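Local coordinates for protein afamin (PDB 6FAK) that carries hydrophobic molecules in body fluids, binds vitamin E and keeps lipidated Wnt proteins soluble and active, at residues I28-E40 / F104-P116. Numbering follows the deposited sequence. Where two conformers were deposited one is given.
With NA (sodium ion), chain F; NAG (2-acetamido-2-deoxy-beta-D-glucopyranose), chain B.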
# COMPACT_ATOMS: atom_id res chain seq x y z
N ILE A 28 15.62 -0.57 -11.57
CA ILE A 28 14.52 -0.27 -10.66
C ILE A 28 14.42 1.27 -10.48
O ILE A 28 13.36 1.84 -10.68
CB ILE A 28 14.68 -0.90 -9.28
CG1 ILE A 28 14.55 -2.44 -9.36
CG2 ILE A 28 13.63 -0.36 -8.31
CD1 ILE A 28 14.79 -3.17 -8.06
N ALA A 29 15.53 1.91 -10.14
CA ALA A 29 15.50 3.38 -9.89
C ALA A 29 15.00 4.17 -11.13
O ALA A 29 14.16 5.05 -11.02
CB ALA A 29 16.89 3.86 -9.50
N PHE A 30 15.60 3.87 -12.27
CA PHE A 30 15.33 4.57 -13.50
C PHE A 30 13.88 4.38 -13.93
O PHE A 30 13.19 5.36 -14.18
CB PHE A 30 16.28 4.13 -14.60
CG PHE A 30 16.31 5.01 -15.84
CD1 PHE A 30 15.66 6.22 -15.93
CD2 PHE A 30 17.05 4.60 -16.92
CE1 PHE A 30 15.75 7.01 -17.07
CE2 PHE A 30 17.11 5.34 -18.11
CZ PHE A 30 16.48 6.58 -18.17
N ALA A 31 13.42 3.13 -13.86
CA ALA A 31 12.05 2.76 -14.25
C ALA A 31 11.01 3.39 -13.37
O ALA A 31 9.94 3.77 -13.85
CB ALA A 31 11.89 1.24 -14.30
N GLN A 32 11.30 3.50 -12.06
CA GLN A 32 10.35 4.15 -11.14
C GLN A 32 10.30 5.68 -11.32
O GLN A 32 9.22 6.25 -11.28
CB GLN A 32 10.67 3.82 -9.67
CG GLN A 32 10.52 2.35 -9.34
CD GLN A 32 10.66 2.06 -7.86
OE1 GLN A 32 11.60 2.56 -7.22
NE2 GLN A 32 9.75 1.21 -7.33
N TYR A 33 11.47 6.32 -11.44
CA TYR A 33 11.53 7.75 -11.65
C TYR A 33 11.00 8.22 -13.01
O TYR A 33 10.38 9.29 -13.11
CB TYR A 33 12.95 8.26 -11.40
CG TYR A 33 13.27 8.44 -9.91
CD1 TYR A 33 12.46 9.24 -9.09
CD2 TYR A 33 14.38 7.88 -9.34
CE1 TYR A 33 12.77 9.44 -7.75
CE2 TYR A 33 14.70 8.06 -7.99
CZ TYR A 33 13.89 8.84 -7.22
OH TYR A 33 14.22 9.03 -5.89
N VAL A 34 11.27 7.44 -14.05
CA VAL A 34 10.98 7.85 -15.45
C VAL A 34 10.25 6.66 -16.07
O VAL A 34 10.84 5.78 -16.74
CB VAL A 34 12.25 8.23 -16.25
CG1 VAL A 34 11.85 8.86 -17.57
CG2 VAL A 34 13.14 9.22 -15.48
N GLN A 35 8.98 6.60 -15.75
CA GLN A 35 8.18 5.43 -16.05
C GLN A 35 7.89 5.28 -17.55
O GLN A 35 7.46 4.22 -17.97
CB GLN A 35 6.86 5.49 -15.26
CG GLN A 35 7.04 5.32 -13.76
CD GLN A 35 5.89 5.87 -13.02
OE1 GLN A 35 5.88 7.05 -12.75
NE2 GLN A 35 4.87 5.04 -12.76
N GLU A 36 8.09 6.36 -18.30
CA GLU A 36 7.97 6.36 -19.78
C GLU A 36 9.24 5.89 -20.49
O GLU A 36 9.19 5.60 -21.70
CB GLU A 36 7.63 7.77 -20.33
CG GLU A 36 6.45 8.45 -19.66
CD GLU A 36 6.78 9.15 -18.29
OE1 GLU A 36 7.95 9.04 -17.77
OE2 GLU A 36 5.86 9.82 -17.72
N ALA A 37 10.37 5.83 -19.78
CA ALA A 37 11.62 5.40 -20.41
C ALA A 37 11.55 3.96 -20.95
O ALA A 37 10.90 3.07 -20.35
CB ALA A 37 12.80 5.56 -19.48
N THR A 38 12.19 3.77 -22.12
CA THR A 38 12.20 2.52 -22.84
C THR A 38 13.29 1.63 -22.25
O THR A 38 14.17 2.09 -21.53
CB THR A 38 12.49 2.73 -24.36
OG1 THR A 38 13.78 3.35 -24.52
CG2 THR A 38 11.45 3.65 -25.02
N PHE A 39 13.23 0.36 -22.58
CA PHE A 39 14.26 -0.60 -22.13
C PHE A 39 15.66 -0.33 -22.70
O PHE A 39 16.65 -0.54 -22.00
CB PHE A 39 13.85 -2.06 -22.39
CG PHE A 39 14.75 -3.06 -21.72
CD1 PHE A 39 14.63 -3.32 -20.36
CD2 PHE A 39 15.81 -3.65 -22.42
CE1 PHE A 39 15.48 -4.21 -19.73
CE2 PHE A 39 16.67 -4.54 -21.79
CZ PHE A 39 16.50 -4.82 -20.44
N GLU A 40 15.73 0.14 -23.93
CA GLU A 40 17.01 0.56 -24.51
C GLU A 40 17.64 1.68 -23.70
O GLU A 40 18.87 1.70 -23.49
CB GLU A 40 16.83 1.03 -25.96
CG GLU A 40 16.53 -0.12 -26.91
CD GLU A 40 16.49 0.30 -28.38
OE1 GLU A 40 16.48 -0.61 -29.24
OE2 GLU A 40 16.47 1.52 -28.68
N PHE A 104 12.13 14.98 -8.78
CA PHE A 104 12.13 13.59 -9.26
C PHE A 104 11.07 12.71 -8.54
O PHE A 104 10.35 11.92 -9.17
CB PHE A 104 13.53 12.96 -9.17
CG PHE A 104 14.30 13.06 -10.45
CD1 PHE A 104 13.93 12.30 -11.56
CD2 PHE A 104 15.34 13.95 -10.59
CE1 PHE A 104 14.64 12.40 -12.76
CE2 PHE A 104 16.06 14.05 -11.78
CZ PHE A 104 15.72 13.27 -12.87
N PHE A 105 10.98 12.90 -7.23
CA PHE A 105 9.95 12.30 -6.43
C PHE A 105 8.53 12.67 -6.87
O PHE A 105 7.68 11.79 -6.98
CB PHE A 105 10.18 12.62 -4.95
CG PHE A 105 9.06 12.21 -4.07
CD1 PHE A 105 8.91 10.89 -3.70
CD2 PHE A 105 8.18 13.14 -3.54
CE1 PHE A 105 7.86 10.51 -2.86
CE2 PHE A 105 7.14 12.75 -2.71
CZ PHE A 105 7.00 11.44 -2.38
N TYR A 106 8.28 13.97 -7.08
CA TYR A 106 7.02 14.43 -7.61
C TYR A 106 6.71 13.97 -9.04
O TYR A 106 5.54 13.98 -9.41
CB TYR A 106 6.84 15.96 -7.52
CG TYR A 106 6.69 16.48 -6.11
CD1 TYR A 106 5.85 15.86 -5.21
CD2 TYR A 106 7.37 17.62 -5.68
CE1 TYR A 106 5.71 16.32 -3.92
CE2 TYR A 106 7.23 18.10 -4.37
CZ TYR A 106 6.41 17.42 -3.50
OH TYR A 106 6.19 17.86 -2.20
N ASN A 107 7.72 13.58 -9.81
CA ASN A 107 7.56 13.08 -11.16
C ASN A 107 6.92 11.68 -11.25
O ASN A 107 6.42 11.30 -12.31
CB ASN A 107 8.93 13.05 -11.86
CG ASN A 107 8.82 12.94 -13.40
OD1 ASN A 107 8.17 13.76 -13.99
ND2 ASN A 107 9.47 11.95 -14.02
N LYS A 108 6.96 10.90 -10.16
CA LYS A 108 6.36 9.55 -10.18
C LYS A 108 4.87 9.66 -10.34
O LYS A 108 4.25 10.55 -9.74
CB LYS A 108 6.70 8.77 -8.89
CG LYS A 108 8.19 8.49 -8.83
CD LYS A 108 8.56 7.63 -7.64
CE LYS A 108 10.02 7.21 -7.66
NZ LYS A 108 10.18 6.12 -6.68
N LYS A 109 4.29 8.77 -11.15
CA LYS A 109 2.83 8.70 -11.34
C LYS A 109 2.27 7.42 -10.75
O LYS A 109 2.68 6.31 -11.17
CB LYS A 109 2.50 8.71 -12.84
CG LYS A 109 2.86 10.04 -13.52
CD LYS A 109 4.08 9.84 -14.41
CE LYS A 109 4.74 11.15 -14.81
NZ LYS A 109 6.06 10.81 -15.31
N SER A 110 1.35 7.58 -9.80
CA SER A 110 0.56 6.45 -9.26
C SER A 110 -0.30 5.79 -10.32
O SER A 110 -0.39 4.57 -10.34
CB SER A 110 -0.34 6.94 -8.11
OG SER A 110 -0.80 8.25 -8.40
N ASP A 111 -0.88 6.58 -11.22
CA ASP A 111 -1.83 6.06 -12.24
C ASP A 111 -0.98 5.58 -13.42
O ASP A 111 -0.47 6.39 -14.17
CB ASP A 111 -2.86 7.15 -12.65
CG ASP A 111 -3.62 6.82 -13.96
OD1 ASP A 111 -3.63 5.67 -14.43
OD2 ASP A 111 -4.23 7.72 -14.53
N VAL A 112 -0.74 4.28 -13.50
CA VAL A 112 0.13 3.73 -14.55
C VAL A 112 -0.69 3.25 -15.77
O VAL A 112 -0.22 2.47 -16.54
CB VAL A 112 1.12 2.68 -14.00
CG1 VAL A 112 2.03 3.36 -12.99
CG2 VAL A 112 0.44 1.47 -13.34
N GLY A 113 -1.89 3.82 -15.97
CA GLY A 113 -2.79 3.44 -17.07
C GLY A 113 -2.29 3.94 -18.40
O GLY A 113 -2.78 3.48 -19.44
N PHE A 114 -1.35 4.89 -18.40
CA PHE A 114 -0.63 5.27 -19.63
C PHE A 114 0.31 4.18 -20.22
O PHE A 114 0.81 4.35 -21.36
CB PHE A 114 0.15 6.59 -19.48
CG PHE A 114 1.27 6.54 -18.48
CD1 PHE A 114 2.57 6.17 -18.88
CD2 PHE A 114 1.04 6.78 -17.15
CE1 PHE A 114 3.61 6.08 -17.97
CE2 PHE A 114 2.10 6.69 -16.23
CZ PHE A 114 3.37 6.35 -16.65
N LEU A 115 0.58 3.11 -19.47
CA LEU A 115 1.39 1.99 -19.94
C LEU A 115 0.53 0.93 -20.60
O LEU A 115 -0.62 0.74 -20.20
CB LEU A 115 2.17 1.38 -18.76
CG LEU A 115 3.27 2.35 -18.23
CD1 LEU A 115 4.03 1.73 -17.08
CD2 LEU A 115 4.25 2.82 -19.28
N PRO A 116 1.09 0.18 -21.57
CA PRO A 116 0.34 -0.93 -22.16
C PRO A 116 0.04 -2.03 -21.15
O PRO A 116 0.62 -2.05 -20.05
CB PRO A 116 1.30 -1.48 -23.23
CG PRO A 116 2.64 -1.13 -22.75
CD PRO A 116 2.50 0.18 -22.01
NA NA F . -2.97 1.39 -20.88
C1 NAG B . 1.02 18.25 0.56
C2 NAG B . 2.06 19.24 0.05
C3 NAG B . 3.24 19.31 1.01
C4 NAG B . 2.74 19.63 2.41
C5 NAG B . 1.62 18.67 2.83
C6 NAG B . 1.04 19.06 4.19
C7 NAG B . 2.73 19.74 -2.27
C8 NAG B . 2.49 21.19 -1.96
N2 NAG B . 2.51 18.85 -1.29
O3 NAG B . 4.17 20.32 0.58
O4 NAG B . 3.83 19.57 3.34
O5 NAG B . 0.57 18.66 1.86
O6 NAG B . 0.44 20.35 4.10
O7 NAG B . 3.10 19.38 -3.38
O HOH W 1 12.79 5.14 -7.24
O HOH W 2 7.79 8.68 -14.01
O HOH W 3 9.04 11.35 -16.82
O HOH W 4 -3.50 -0.53 -19.62
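Y33 and K108 bring the two backbones to 5.7 Å between their CA atoms, where the end of helix 22-33 meets the chain leaving helix 97-106. A second approach sets E36 CA 7.9 Å from L115 CA. The contact lies in the first albumin domain, in the mainly helical serum albumin fold. The type I turn V34-A37 lies against the extended chain at K108 and K109. The amide of Q35 pairs with the backbone of K109 at both ends. OE1 accepts from K109 N at 2.8 Å, in the carbonyl plane and on a lone pair, with a nearly straight N-H (173°). NE2 donates a hydrogen bond to K109 O at 3.0 Å. This double grip fixes the rotation of the amide. Around Y33, the edge of F104 points at the ring face, with planes at 72°. K108 NZ sits over a face of the same ring in a cation-pi contact, 4.6 Å from the centroid. K108 reaches there on an extended chain, and NZ bonds P150 O and a water shared with Q32 OE1. Q32 NE2 donates to N149 O. Y33 OH bonds E250 O, which ties this cluster to the second albumin domain. N107 ND2 donates a hydrogen bond to Y33 O, the last carbonyl of helix 22-33, at 3.0 Å. The exposed F114 sets its ring edge against Q35 CB. G113 O and L115 O bind a sodium ion. K109, bent at chi2 (108°), turns its ammonium group to E36, and NZ meets the syn lone pair of OE2 in a 2.6 Å salt bridge.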